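Local coordinates for thioesterase (PDB 2FUJ), which probably hydrolyses fatty acyl-CoA thioesters, as a tetramer of hotdog-fold subunits, at residues Pro14-Trp19 with Pro75-Val80; Gly26-Ala31 with Arg70-Pro75; Ala63-Tyr68 with Asp110-Val115; Glu81-Arg86 with Gly95-Asp100. All blocks are in the same frame, centred on the assembly; numbering follows the deposited sequence.

Interaction 1 of 4, residues Pro14-Trp19 with Pro75-Val80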
loop_
_atom_site.group_PDB
_atom_site.type_symbol
_atom_site.label_atom_id
_atom_site.label_comp_id
_atom_site.label_asym_id
_atom_site.label_seq_id
_atom_site.Cartn_x
_atom_site.Cartn_y
_atom_site.Cartn_z
ATOM N N PRO A 14 3.473 3.130 19.876
ATOM C CA PRO A 14 2.258 3.785 19.393
ATOM C C PRO A 14 2.404 3.972 17.885
ATOM O O PRO A 14 3.450 4.402 17.410
ATOM C CB PRO A 14 2.251 5.111 20.151
ATOM C CG PRO A 14 3.695 5.412 20.307
ATOM C CD PRO A 14 4.297 4.064 20.667
ATOM N N ILE A 15 1.359 3.631 17.142
ATOM C CA ILE A 15 1.374 3.754 15.692
ATOM C C ILE A 15 0.126 4.494 15.253
ATOM O O ILE A 15 -0.975 4.165 15.682
ATOM C CB ILE A 15 1.373 2.360 15.011
ATOM C CG1 ILE A 15 2.630 1.575 15.396
ATOM C CG2 ILE A 15 1.280 2.510 13.498
ATOM C CD1 ILE A 15 2.716 0.140 14.866
ATOM N N SER A 16 0.302 5.499 14.403
ATOM C CA SER A 16 -0.825 6.257 13.893
ATOM C C SER A 16 -1.452 5.509 12.729
ATOM O O SER A 16 -0.745 5.031 11.849
ATOM C CB SER A 16 -0.367 7.621 13.378
ATOM O OG SER A 16 0.168 8.407 14.411
ATOM N N VAL A 17 -2.775 5.411 12.725
ATOM C CA VAL A 17 -3.475 4.756 11.629
ATOM C C VAL A 17 -3.706 5.819 10.557
ATOM O O VAL A 17 -3.886 6.996 10.875
ATOM C CB VAL A 17 -4.841 4.183 12.086
ATOM C CG1 VAL A 17 -5.671 3.753 10.881
ATOM C CG2 VAL A 17 -4.615 2.994 12.988
ATOM N N ARG A 18 -3.694 5.406 9.294
ATOM C CA ARG A 18 -3.914 6.322 8.186
ATOM C C ARG A 18 -5.253 6.002 7.539
ATOM O O ARG A 18 -5.703 4.863 7.560
ATOM C CB ARG A 18 -2.798 6.194 7.146
ATOM C CG ARG A 18 -1.436 6.694 7.581
ATOM C CD ARG A 18 -0.405 6.331 6.533
ATOM N NE ARG A 18 0.966 6.606 6.957
ATOM C CZ ARG A 18 2.040 6.241 6.265
ATOM N NH1 ARG A 18 1.901 5.589 5.119
ATOM N NH2 ARG A 18 3.252 6.526 6.715
ATOM N N TRP A 19 -5.886 7.019 6.968
ATOM C CA TRP A 19 -7.177 6.847 6.330
ATOM C C TRP A 19 -7.085 5.783 5.234
ATOM O O TRP A 19 -7.990 4.960 5.081
ATOM C CB TRP A 19 -7.650 8.185 5.749
ATOM C CG TRP A 19 -9.051 8.170 5.245
ATOM C CD1 TRP A 19 -10.196 8.279 5.980
ATOM C CD2 TRP A 19 -9.458 7.999 3.888
ATOM N NE1 TRP A 19 -11.296 8.185 5.158
ATOM C CE2 TRP A 19 -10.868 8.014 3.867
ATOM C CE3 TRP A 19 -8.767 7.833 2.683
ATOM C CZ2 TRP A 19 -11.599 7.868 2.686
ATOM C CZ3 TRP A 19 -9.495 7.687 1.514
ATOM C CH2 TRP A 19 -10.894 7.706 1.524
ATOM N N PRO A 75 -10.320 7.385 12.782
ATOM C CA PRO A 75 -8.957 7.798 13.132
ATOM C C PRO A 75 -8.405 7.248 14.454
ATOM O O PRO A 75 -7.616 7.916 15.115
ATOM C CB PRO A 75 -9.080 9.310 13.180
ATOM C CG PRO A 75 -10.409 9.466 13.857
ATOM C CD PRO A 75 -11.290 8.413 13.207
ATOM N N ASN A 76 -8.797 6.042 14.842
ATOM C CA ASN A 76 -8.293 5.496 16.097
ATOM C C ASN A 76 -6.881 4.926 15.973
ATOM O O ASN A 76 -6.672 3.885 15.352
ATOM C CB ASN A 76 -9.260 4.433 16.625
ATOM C CG ASN A 76 -10.651 4.988 16.840
ATOM O OD1 ASN A 76 -10.822 6.028 17.476
ATOM N ND2 ASN A 76 -11.653 4.306 16.303
ATOM N N ASP A 77 -5.914 5.630 16.560
ATOM C CA ASP A 77 -4.520 5.203 16.536
ATOM C C ASP A 77 -4.344 4.037 17.504
ATOM O O ASP A 77 -5.117 3.891 18.449
ATOM C CB ASP A 77 -3.601 6.368 16.907
ATOM C CG ASP A 77 -3.744 7.539 15.955
ATOM O OD1 ASP A 77 -3.842 7.294 14.731
ATOM O OD2 ASP A 77 -3.753 8.698 16.425
ATOM N N ILE A 78 -3.318 3.228 17.272
ATOM C CA ILE A 78 -3.095 2.024 18.063
ATOM C C ILE A 78 -1.808 1.981 18.866
ATOM O O ILE A 78 -0.942 2.832 18.734
ATOM C CB ILE A 78 -3.084 0.805 17.134
ATOM C CG1 ILE A 78 -1.968 0.992 16.095
ATOM C CG2 ILE A 78 -4.431 0.664 16.456
ATOM C CD1 ILE A 78 -2.249 1.886 14.882
ATOM N N LEU A 79 -1.708 0.955 19.701
ATOM C CA LEU A 79 -0.532 0.724 20.514
ATOM C C LEU A 79 -0.129 -0.713 20.247
ATOM O O LEU A 79 -0.896 -1.641 20.525
ATOM C CB LEU A 79 -0.854 0.896 21.996
ATOM C CG LEU A 79 0.333 0.595 22.900
ATOM C CD1 LEU A 79 1.427 1.625 22.657
ATOM C CD2 LEU A 79 -0.115 0.620 24.338
ATOM N N VAL A 80 1.061 -0.910 19.694
ATOM C CA VAL A 80 1.503 -2.263 19.400
ATOM C C VAL A 80 2.462 -2.763 20.454
ATOM O O VAL A 80 3.574 -2.272 20.599
ATOM C CB VAL A 80 2.164 -2.355 18.021
ATOM C CG1 VAL A 80 2.489 -3.807 17.697
ATOM C CG2 VAL A 80 1.235 -1.794 16.982
HETATM O O HOH W 1 -2.121 10.067 14.803
#
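I15 and I78 form an antiparallel hydrogen-bonded pair at the edge of the hotdog sheet, where strand 9-15 ends beside the start of strand 78-87. I15 N donates to I78 O at 2.9 Å. Next to this pair, P14 faces L79 as a non-hydrogen-bonded pair. The CA-H of P14 also points to I78 O.

Both isoleucines turn to the sheet face that carries helix 30-47, and their side chains run obliquely past each other. I78 CG1 sits between its backbone N and carbonyl carbon (chi1 59°), which leaves it 3.8 Å from CB of I15. The position of the CD1 methyl beyond it is doubtful. V17 meets I78 at about a right angle, its CG2 branch turned to the isoleucine. Further along, I15 CD1 is tight against V80 CG2. Y36 of helix 30-47 packs on I15 and V17.

Past the paired residues, D77 takes over the bonding. Its carboxylate also forms a salt bridge to R43 of the second subunit, so this edge belongs to the subunit interface. One water joins S16 OG to D77 OD2, to which it donates. V17 N donates to D77 OD1 at 3.0 Å, meeting the oxygen on its anti side.

Interaction 2 of 4, residues Gly26-Ala31 with Arg70-Pro75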
loop_
_atom_site.group_PDB
_atom_site.type_symbol
_atom_site.label_atom_id
_atom_site.label_comp_id
_atom_site.label_asym_id
_atom_site.label_seq_id
_atom_site.Cartn_x
_atom_site.Cartn_y
_atom_site.Cartn_z
ATOM N N GLY A 26 -14.782 -0.474 4.894
ATOM C CA GLY A 26 -14.817 0.476 5.991
ATOM C C GLY A 26 -14.004 0.199 7.241
ATOM O O GLY A 26 -14.232 0.836 8.272
ATOM N N HIS A 27 -13.065 -0.738 7.169
ATOM C CA HIS A 27 -12.230 -1.056 8.324
ATOM C C HIS A 27 -10.796 -1.241 7.851
ATOM O O HIS A 27 -10.562 -1.515 6.680
ATOM C CB HIS A 27 -12.696 -2.350 8.996
ATOM C CG HIS A 27 -14.161 -2.396 9.286
ATOM N ND1 HIS A 27 -15.085 -2.873 8.382
ATOM C CD2 HIS A 27 -14.861 -2.056 10.395
ATOM C CE1 HIS A 27 -16.291 -2.831 8.923
ATOM N NE2 HIS A 27 -16.182 -2.338 10.143
ATOM N N VAL A 28 -9.834 -1.094 8.751
ATOM C CA VAL A 28 -8.443 -1.277 8.352
ATOM C C VAL A 28 -8.260 -2.671 7.742
ATOM O O VAL A 28 -8.695 -3.671 8.309
ATOM C CB VAL A 28 -7.492 -1.117 9.546
ATOM C CG1 VAL A 28 -6.071 -1.456 9.129
ATOM C CG2 VAL A 28 -7.562 0.304 10.060
ATOM N N ASN A 29 -7.609 -2.719 6.583
ATOM C CA ASN A 29 -7.375 -3.970 5.862
ATOM C C ASN A 29 -6.489 -4.956 6.634
ATOM O O ASN A 29 -5.537 -4.558 7.297
ATOM C CB ASN A 29 -6.752 -3.652 4.497
ATOM C CG ASN A 29 -6.590 -4.885 3.626
ATOM O OD1 ASN A 29 -5.518 -5.487 3.575
ATOM N ND2 ASN A 29 -7.664 -5.272 2.949
ATOM N N ASN A 30 -6.807 -6.246 6.543
ATOM C CA ASN A 30 -6.029 -7.267 7.243
ATOM C C ASN A 30 -4.519 -7.152 6.998
ATOM O O ASN A 30 -3.714 -7.262 7.931
ATOM C CB ASN A 30 -6.462 -8.674 6.820
ATOM C CG ASN A 30 -7.929 -8.949 7.076
ATOM O OD1 ASN A 30 -8.455 -8.682 8.160
ATOM N ND2 ASN A 30 -8.596 -9.506 6.079
ATOM N N ALA A 31 -4.139 -6.947 5.741
ATOM C CA ALA A 31 -2.728 -6.851 5.384
ATOM C C ALA A 31 -1.986 -5.718 6.090
ATOM O O ALA A 31 -0.783 -5.805 6.320
ATOM C CB ALA A 31 -2.585 -6.703 3.890
ATOM N N ARG A 70 -11.383 -7.651 16.476
ATOM C CA ARG A 70 -12.453 -6.690 16.267
ATOM C C ARG A 70 -11.948 -5.678 15.261
ATOM O O ARG A 70 -10.745 -5.424 15.179
ATOM C CB ARG A 70 -12.846 -6.003 17.576
ATOM C CG ARG A 70 -11.727 -5.255 18.276
ATOM C CD ARG A 70 -12.144 -4.917 19.704
ATOM N NE ARG A 70 -13.392 -4.158 19.739
ATOM C CZ ARG A 70 -13.993 -3.752 20.857
ATOM N NH1 ARG A 70 -13.465 -4.031 22.041
ATOM N NH2 ARG A 70 -15.118 -3.064 20.791
ATOM N N PRO A 71 -12.861 -5.094 14.475
ATOM C CA PRO A 71 -12.502 -4.110 13.456
ATOM C C PRO A 71 -11.913 -2.816 13.980
ATOM O O PRO A 71 -12.329 -2.294 15.015
ATOM C CB PRO A 71 -13.816 -3.890 12.714
ATOM C CG PRO A 71 -14.834 -4.061 13.785
ATOM C CD PRO A 71 -14.322 -5.275 14.535
ATOM N N LEU A 72 -10.928 -2.321 13.240
ATOM C CA LEU A 72 -10.241 -1.081 13.560
ATOM C C LEU A 72 -10.648 -0.056 12.512
ATOM O O LEU A 72 -10.655 -0.350 11.316
ATOM C CB LEU A 72 -8.726 -1.299 13.509
ATOM C CG LEU A 72 -7.818 -0.064 13.467
ATOM C CD1 LEU A 72 -7.906 0.719 14.770
ATOM C CD2 LEU A 72 -6.395 -0.512 13.221
ATOM N N VAL A 73 -11.007 1.140 12.955
ATOM C CA VAL A 73 -11.397 2.180 12.022
ATOM C C VAL A 73 -10.658 3.485 12.298
ATOM O O VAL A 73 -10.354 3.816 13.442
ATOM C CB VAL A 73 -12.922 2.445 12.076
ATOM C CG1 VAL A 73 -13.672 1.169 11.775
ATOM C CG2 VAL A 73 -13.319 2.978 13.445
ATOM N N TRP A 74 -10.348 4.202 11.229
ATOM C CA TRP A 74 -9.681 5.487 11.333
ATOM C C TRP A 74 -10.737 6.379 11.993
ATOM O O TRP A 74 -11.933 6.178 11.779
ATOM C CB TRP A 74 -9.341 5.973 9.924
ATOM C CG TRP A 74 -8.658 7.293 9.841
ATOM C CD1 TRP A 74 -7.318 7.521 9.766
ATOM C CD2 TRP A 74 -9.292 8.572 9.755
ATOM N NE1 TRP A 74 -7.075 8.868 9.627
ATOM C CE2 TRP A 74 -8.271 9.536 9.621
ATOM C CE3 TRP A 74 -10.626 8.998 9.773
ATOM C CZ2 TRP A 74 -8.542 10.901 9.508
ATOM C CZ3 TRP A 74 -10.896 10.356 9.660
ATOM C CH2 TRP A 74 -9.858 11.289 9.529
ATOM N N PRO A 75 -10.320 7.385 12.782
ATOM C CA PRO A 75 -8.957 7.798 13.132
ATOM C C PRO A 75 -8.405 7.248 14.454
ATOM O O PRO A 75 -7.616 7.916 15.115
ATOM C CB PRO A 75 -9.080 9.310 13.180
ATOM C CG PRO A 75 -10.409 9.466 13.857
ATOM C CD PRO A 75 -11.290 8.413 13.207
HETATM O O HOH W 2 -9.944 -3.974 10.861
#
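V28 and L72 make the tight half of this contact. V28 N donates to L72 O at 2.8 Å. Beside this bond the two side chains cross, with V28 CG2 only 3.4 Å from L72 CG. That branch stands anti to its own carbonyl carbon, beside the backbone N, where it also meets L72 CD2. L72 has CG anti to its backbone N (chi1 165°), which carries CG and CD2 to this methyl. Y33 and Y36 of helix 30-47 pack on both residues, and V17 closes in as well.

The other half is looser and more open to solvent. H27 lies side by side with P71 and V73, pointing the same way. V73 CG1 approaches H27 CD2 obliquely at 3.7 Å and also touches G26 O. P71 is exposed. Between the two backbones, one water donates to V28 O and accepts from L72 N, so it extends the single direct bond.

N29 caps the helix that follows, its OD1 accepting from A31 N at 3.0 Å. Its ND2 bonds to D23 of its own chain and to E38 of the fourth subunit. The contact thus ties the approach to helix 30-47 to the loop that leads from strand 58-68 to strand 78-87.

Interaction 3 of 4, residues Ala63-Tyr68 with Asp110-Val115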
loop_
_atom_site.group_PDB
_atom_site.type_symbol
_atom_site.label_atom_id
_atom_site.label_comp_id
_atom_site.label_asym_id
_atom_site.label_seq_id
_atom_site.Cartn_x
_atom_site.Cartn_y
_atom_site.Cartn_z
ATOM N N ALA A 63 7.375 -16.428 9.513
ATOM C CA ALA A 63 5.924 -16.579 9.556
ATOM C C ALA A 63 5.213 -15.450 10.304
ATOM O O ALA A 63 5.748 -14.884 11.255
ATOM C CB ALA A 63 5.565 -17.920 10.209
ATOM N N THR A 64 4.010 -15.120 9.845
ATOM C CA THR A 64 3.179 -14.114 10.497
ATOM C C THR A 64 1.849 -14.799 10.780
ATOM O O THR A 64 1.190 -15.304 9.869
ATOM C CB THR A 64 2.936 -12.855 9.625
ATOM O OG1 THR A 64 2.457 -13.234 8.328
ATOM C CG2 THR A 64 4.216 -12.049 9.499
ATOM N N ASN A 65 1.478 -14.836 12.054
ATOM C CA ASN A 65 0.245 -15.472 12.489
ATOM C C ASN A 65 -0.551 -14.403 13.212
ATOM O O ASN A 65 -0.323 -14.130 14.387
ATOM C CB ASN A 65 0.581 -16.638 13.417
ATOM C CG ASN A 65 1.571 -17.607 12.791
ATOM O OD1 ASN A 65 2.692 -17.760 13.271
ATOM N ND2 ASN A 65 1.166 -18.252 11.710
ATOM N N VAL A 66 -1.487 -13.807 12.483
ATOM C CA VAL A 66 -2.295 -12.706 12.988
ATOM C C VAL A 66 -3.774 -13.027 13.138
ATOM O O VAL A 66 -4.433 -13.438 12.179
ATOM C CB VAL A 66 -2.119 -11.486 12.044
ATOM C CG1 VAL A 66 -2.841 -10.260 12.584
ATOM C CG2 VAL A 66 -0.640 -11.203 11.859
ATOM N N ASN A 67 -4.295 -12.837 14.350
ATOM C CA ASN A 67 -5.709 -13.065 14.633
ATOM C C ASN A 67 -6.411 -11.714 14.670
ATOM O O ASN A 67 -5.945 -10.786 15.329
ATOM C CB ASN A 67 -5.910 -13.743 15.991
ATOM C CG ASN A 67 -5.138 -15.040 16.118
ATOM O OD1 ASN A 67 -5.222 -15.914 15.263
ATOM N ND2 ASN A 67 -4.382 -15.169 17.195
ATOM N N TYR A 68 -7.536 -11.618 13.972
ATOM C CA TYR A 68 -8.312 -10.385 13.911
ATOM C C TYR A 68 -9.486 -10.505 14.873
ATOM O O TYR A 68 -10.428 -11.247 14.624
ATOM C CB TYR A 68 -8.769 -10.178 12.470
ATOM C CG TYR A 68 -7.598 -10.196 11.509
ATOM C CD1 TYR A 68 -6.786 -9.075 11.345
ATOM C CD2 TYR A 68 -7.256 -11.357 10.820
ATOM C CE1 TYR A 68 -5.668 -9.108 10.528
ATOM C CE2 TYR A 68 -6.134 -11.401 9.999
ATOM C CZ TYR A 68 -5.343 -10.274 9.855
ATOM O OH TYR A 68 -4.231 -10.307 9.044
ATOM N N ASP A 110 -4.174 -10.166 18.157
ATOM C CA ASP A 110 -3.075 -10.812 18.858
ATOM C C ASP A 110 -2.532 -11.878 17.921
ATOM O O ASP A 110 -3.003 -12.011 16.794
ATOM C CB ASP A 110 -3.493 -11.424 20.211
ATOM C CG ASP A 110 -4.697 -12.347 20.118
ATOM O OD1 ASP A 110 -4.920 -12.991 19.070
ATOM O OD2 ASP A 110 -5.420 -12.447 21.135
ATOM N N GLY A 111 -1.539 -12.622 18.383
ATOM C CA GLY A 111 -0.918 -13.639 17.558
ATOM C C GLY A 111 0.582 -13.458 17.693
ATOM O O GLY A 111 1.054 -12.959 18.712
ATOM N N ASN A 112 1.342 -13.853 16.678
ATOM C CA ASN A 112 2.786 -13.702 16.744
ATOM C C ASN A 112 3.445 -13.672 15.375
ATOM O O ASN A 112 2.794 -13.883 14.351
ATOM C CB ASN A 112 3.404 -14.847 17.548
ATOM C CG ASN A 112 3.123 -16.198 16.931
ATOM O OD1 ASN A 112 2.280 -16.947 17.419
ATOM N ND2 ASN A 112 3.813 -16.509 15.842
ATOM N N VAL A 113 4.743 -13.398 15.389
ATOM C CA VAL A 113 5.570 -13.373 14.194
ATOM C C VAL A 113 6.839 -14.148 14.543
ATOM O O VAL A 113 7.471 -13.895 15.574
ATOM C CB VAL A 113 5.962 -11.938 13.794
ATOM C CG1 VAL A 113 6.890 -11.978 12.589
ATOM C CG2 VAL A 113 4.722 -11.125 13.482
ATOM N N VAL A 114 7.208 -15.099 13.695
ATOM C CA VAL A 114 8.402 -15.891 13.940
ATOM C C VAL A 114 9.556 -15.317 13.145
ATOM O O VAL A 114 9.482 -15.205 11.926
ATOM C CB VAL A 114 8.193 -17.363 13.534
ATOM C CG1 VAL A 114 9.491 -18.126 13.683
ATOM C CG2 VAL A 114 7.110 -17.989 14.398
ATOM N N VAL A 115 10.613 -14.939 13.853
ATOM C CA VAL A 115 11.794 -14.367 13.233
ATOM C C VAL A 115 12.977 -15.317 13.354
ATOM O O VAL A 115 13.169 -15.947 14.390
ATOM C CB VAL A 115 12.176 -13.035 13.905
ATOM C CG1 VAL A 115 13.494 -12.532 13.348
ATOM C CG2 VAL A 115 11.068 -12.018 13.689
#
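N65 and N112 sit at the middle of this antiparallel pairing and bond to each other through both backbone and side chain. N65 N donates to N112 O, and N112 N returns the bond to N65 O, each at 2.8 Å. Their side chains lie side by side, with the amide planes 67° apart. ND2 of N112 gives a weak bond to N65 OD1.

N67 and D110 follow on the same face. N67 ND2 donates to D110 OD1 at 2.9 Å, nearly along the C-O axis and within the amide plane of N67. The amide and carboxylate stand almost perpendicular, at 88°. D110 CG lies between its backbone N and carbonyl carbon (chi1 52°), which brings OD1 over to the asparagine. At the other end, V114 N binds A63 O at 2.9 Å.

G111 lies between D110 and N112, and its CA approaches N65 O at 3.3 Å. On the opposite face, T64 CG2 lies beside both methyls of V113. Helix 30-47 packs there, with I34 on T64 and R41 on V113. T64 OG1 bonds to Y68 OH of the fourth subunit. Residues 63-67 also pair antiparallel with a strand of that subunit, so the hotdog sheet continues across the interface.

Interaction 4 of 4, residues Glu81-Arg86 with Gly95-Asp100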
loop_
_atom_site.group_PDB
_atom_site.type_symbol
_atom_site.label_atom_id
_atom_site.label_comp_id
_atom_site.label_asym_id
_atom_site.label_seq_id
_atom_site.Cartn_x
_atom_site.Cartn_y
_atom_site.Cartn_z
ATOM N N GLU A 81 1.989 -3.757 21.187
ATOM C CA GLU A 81 2.731 -4.378 22.259
ATOM C C GLU A 81 3.403 -5.641 21.744
ATOM O O GLU A 81 2.742 -6.534 21.224
ATOM C CB GLU A 81 1.754 -4.704 23.383
ATOM C CG GLU A 81 2.344 -5.374 24.589
ATOM C CD GLU A 81 1.308 -5.529 25.682
ATOM O OE1 GLU A 81 0.972 -4.517 26.338
ATOM O OE2 GLU A 81 0.812 -6.657 25.869
ATOM N N LEU A 82 4.722 -5.700 21.888
ATOM C CA LEU A 82 5.495 -6.852 21.448
ATOM C C LEU A 82 6.160 -7.525 22.647
ATOM O O LEU A 82 6.674 -6.857 23.536
ATOM C CB LEU A 82 6.577 -6.414 20.463
ATOM C CG LEU A 82 6.111 -5.714 19.190
ATOM C CD1 LEU A 82 7.320 -5.362 18.340
ATOM C CD2 LEU A 82 5.162 -6.624 18.420
ATOM N N PHE A 83 6.145 -8.852 22.673
ATOM C CA PHE A 83 6.783 -9.581 23.767
ATOM C C PHE A 83 7.360 -10.899 23.261
ATOM O O PHE A 83 7.034 -11.345 22.161
ATOM C CB PHE A 83 5.788 -9.847 24.903
ATOM C CG PHE A 83 4.517 -10.506 24.457
ATOM C CD1 PHE A 83 3.534 -9.781 23.795
ATOM C CD2 PHE A 83 4.310 -11.860 24.678
ATOM C CE1 PHE A 83 2.358 -10.403 23.357
ATOM C CE2 PHE A 83 3.140 -12.484 24.245
ATOM C CZ PHE A 83 2.165 -11.750 23.581
ATOM N N VAL A 84 8.226 -11.511 24.058
ATOM C CA VAL A 84 8.840 -12.777 23.669
ATOM C C VAL A 84 7.937 -13.943 24.055
ATOM O O VAL A 84 7.713 -14.209 25.237
ATOM C CB VAL A 84 10.220 -12.966 24.342
ATOM C CG1 VAL A 84 10.831 -14.306 23.923
ATOM C CG2 VAL A 84 11.140 -11.825 23.958
ATOM N N GLU A 85 7.408 -14.627 23.049
ATOM C CA GLU A 85 6.546 -15.767 23.282
ATOM C C GLU A 85 7.398 -17.023 23.358
ATOM O O GLU A 85 7.176 -17.887 24.204
ATOM C CB GLU A 85 5.530 -15.919 22.155
ATOM C CG GLU A 85 4.535 -17.048 22.380
ATOM C CD GLU A 85 3.645 -17.292 21.181
ATOM O OE1 GLU A 85 2.962 -16.339 20.730
ATOM O OE2 GLU A 85 3.633 -18.444 20.682
ATOM N N ARG A 86 8.378 -17.121 22.466
ATOM C CA ARG A 86 9.267 -18.272 22.439
ATOM C C ARG A 86 10.666 -17.829 22.049
ATOM O O ARG A 86 10.835 -16.966 21.189
ATOM C CB ARG A 86 8.773 -19.311 21.427
ATOM C CG ARG A 86 7.378 -19.863 21.692
ATOM C CD ARG A 86 6.967 -20.850 20.609
ATOM N NE ARG A 86 5.687 -21.484 20.914
ATOM C CZ ARG A 86 4.586 -21.357 20.179
ATOM N NH1 ARG A 86 4.595 -20.613 19.078
ATOM N NH2 ARG A 86 3.470 -21.973 20.544
ATOM N N GLY A 95 5.352 -12.407 20.197
ATOM C CA GLY A 95 3.914 -12.326 20.350
ATOM C C GLY A 95 3.518 -10.862 20.321
ATOM O O GLY A 95 4.347 -9.992 20.599
ATOM N N HIS A 96 2.263 -10.578 19.992
ATOM C CA HIS A 96 1.821 -9.194 19.929
ATOM C C HIS A 96 0.381 -9.002 20.357
ATOM O O HIS A 96 -0.409 -9.934 20.388
ATOM C CB HIS A 96 1.952 -8.655 18.497
ATOM C CG HIS A 96 0.960 -9.239 17.533
ATOM N ND1 HIS A 96 1.237 -10.339 16.749
ATOM C CD2 HIS A 96 -0.314 -8.886 17.242
ATOM C CE1 HIS A 96 0.178 -10.637 16.018
ATOM N NE2 HIS A 96 -0.777 -9.772 16.298
ATOM N N ARG A 97 0.058 -7.755 20.673
ATOM C CA ARG A 97 -1.287 -7.356 21.034
ATOM C C ARG A 97 -1.412 -5.954 20.461
ATOM O O ARG A 97 -0.645 -5.072 20.827
ATOM C CB ARG A 97 -1.476 -7.298 22.552
ATOM C CG ARG A 97 -1.376 -8.635 23.255
ATOM C CD ARG A 97 -2.096 -8.573 24.606
ATOM N NE ARG A 97 -1.677 -7.397 25.360
ATOM C CZ ARG A 97 -2.416 -6.777 26.280
ATOM N NH1 ARG A 97 -3.631 -7.213 26.583
ATOM N NH2 ARG A 97 -1.934 -5.707 26.891
ATOM N N ILE A 98 -2.342 -5.766 19.536
ATOM C CA ILE A 98 -2.559 -4.451 18.951
ATOM C C ILE A 98 -3.768 -3.875 19.684
ATOM O O ILE A 98 -4.885 -4.366 19.555
ATOM C CB ILE A 98 -2.811 -4.554 17.437
ATOM C CG1 ILE A 98 -1.543 -5.084 16.752
ATOM C CG2 ILE A 98 -3.199 -3.190 16.873
ATOM C CD1 ILE A 98 -1.739 -5.558 15.314
ATOM N N LEU A 99 -3.522 -2.838 20.481
ATOM C CA LEU A 99 -4.577 -2.222 21.281
ATOM C C LEU A 99 -4.924 -0.814 20.837
ATOM O O LEU A 99 -4.183 -0.180 20.098
ATOM C CB LEU A 99 -4.138 -2.167 22.749
ATOM C CG LEU A 99 -3.435 -3.420 23.274
ATOM C CD1 LEU A 99 -2.594 -3.066 24.489
ATOM C CD2 LEU A 99 -4.460 -4.496 23.583
ATOM N N ASP A 100 -6.059 -0.324 21.318
ATOM C CA ASP A 100 -6.494 1.024 20.989
ATOM C C ASP A 100 -5.768 1.987 21.931
ATOM O O ASP A 100 -5.739 1.764 23.136
ATOM C CB ASP A 100 -7.995 1.146 21.206
ATOM C CG ASP A 100 -8.539 2.460 20.724
ATOM O OD1 ASP A 100 -8.993 2.523 19.563
ATOM O OD2 ASP A 100 -8.500 3.432 21.509
#
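E81 and R97 face each other in the hairpin of strands 78-87 and 91-100, inside the hotdog sheet. Their backbones form a hydrogen-bonded pair, with E81 N to R97 O and R97 N to E81 O both at 3.0 Å.

The side chains add a salt bridge on the face away from helix 30-47. R97 grips the carboxylate side-on. NE reaches OE2 at 2.6 Å, from above the carboxylate plane. NH2 reaches OE1 at 3.2 Å on its syn side, nearly straight at 174°. NH2 also bonds weakly to OE2. The carboxylate and guanidinium planes are 30° apart. The bend of R97 at chi3 (-49°) turns its guanidinium back to E81, while L99 CD2 covers one guanidinium face. OE1 of E81 has a second, weak ion pair with R12. Both carboxylate oxygens are therefore engaged, which would favour the charged form.

F83 and G95 form the next hydrogen-bonded pair, with F83 N to G95 O at 3.0 Å and G95 N to F83 O at 2.8 Å. Between these pairs, L82 and H96 turn to the helix side, and H96 NE2 bonds to S109 OG. E85 and R86 both face T93 in a classic beta bulge. The F83 ring folds over the glycine, and G95 CA lies 3.9 Å from the ring centroid in a CH-pi contact.

Interactions 1, 3 and 4 all join strands of one antiparallel sheet, whereas interaction 2 joins loops at its end. Interactions 1 and 4 share strand 78-87 and meet where L79 N probably bonds L99 O. Interactions 3 and 4 meet through the neighbouring strands 91-100 and 107-116. Interaction 4 is the most buried and touches no other subunit; its main polar side-chain contact is the E81-R97 salt bridge. Interactions 1, 2 and 3 are partly buried. Interaction 3 adds asparagine and aspartate side-chain bonds to its backbone pairing. Interactions 1 and 2 share P75, pack together through I78 and L72, and combine aliphatic contacts with a bridging water. Interactions 2 and 3 both reach the fourth subunit.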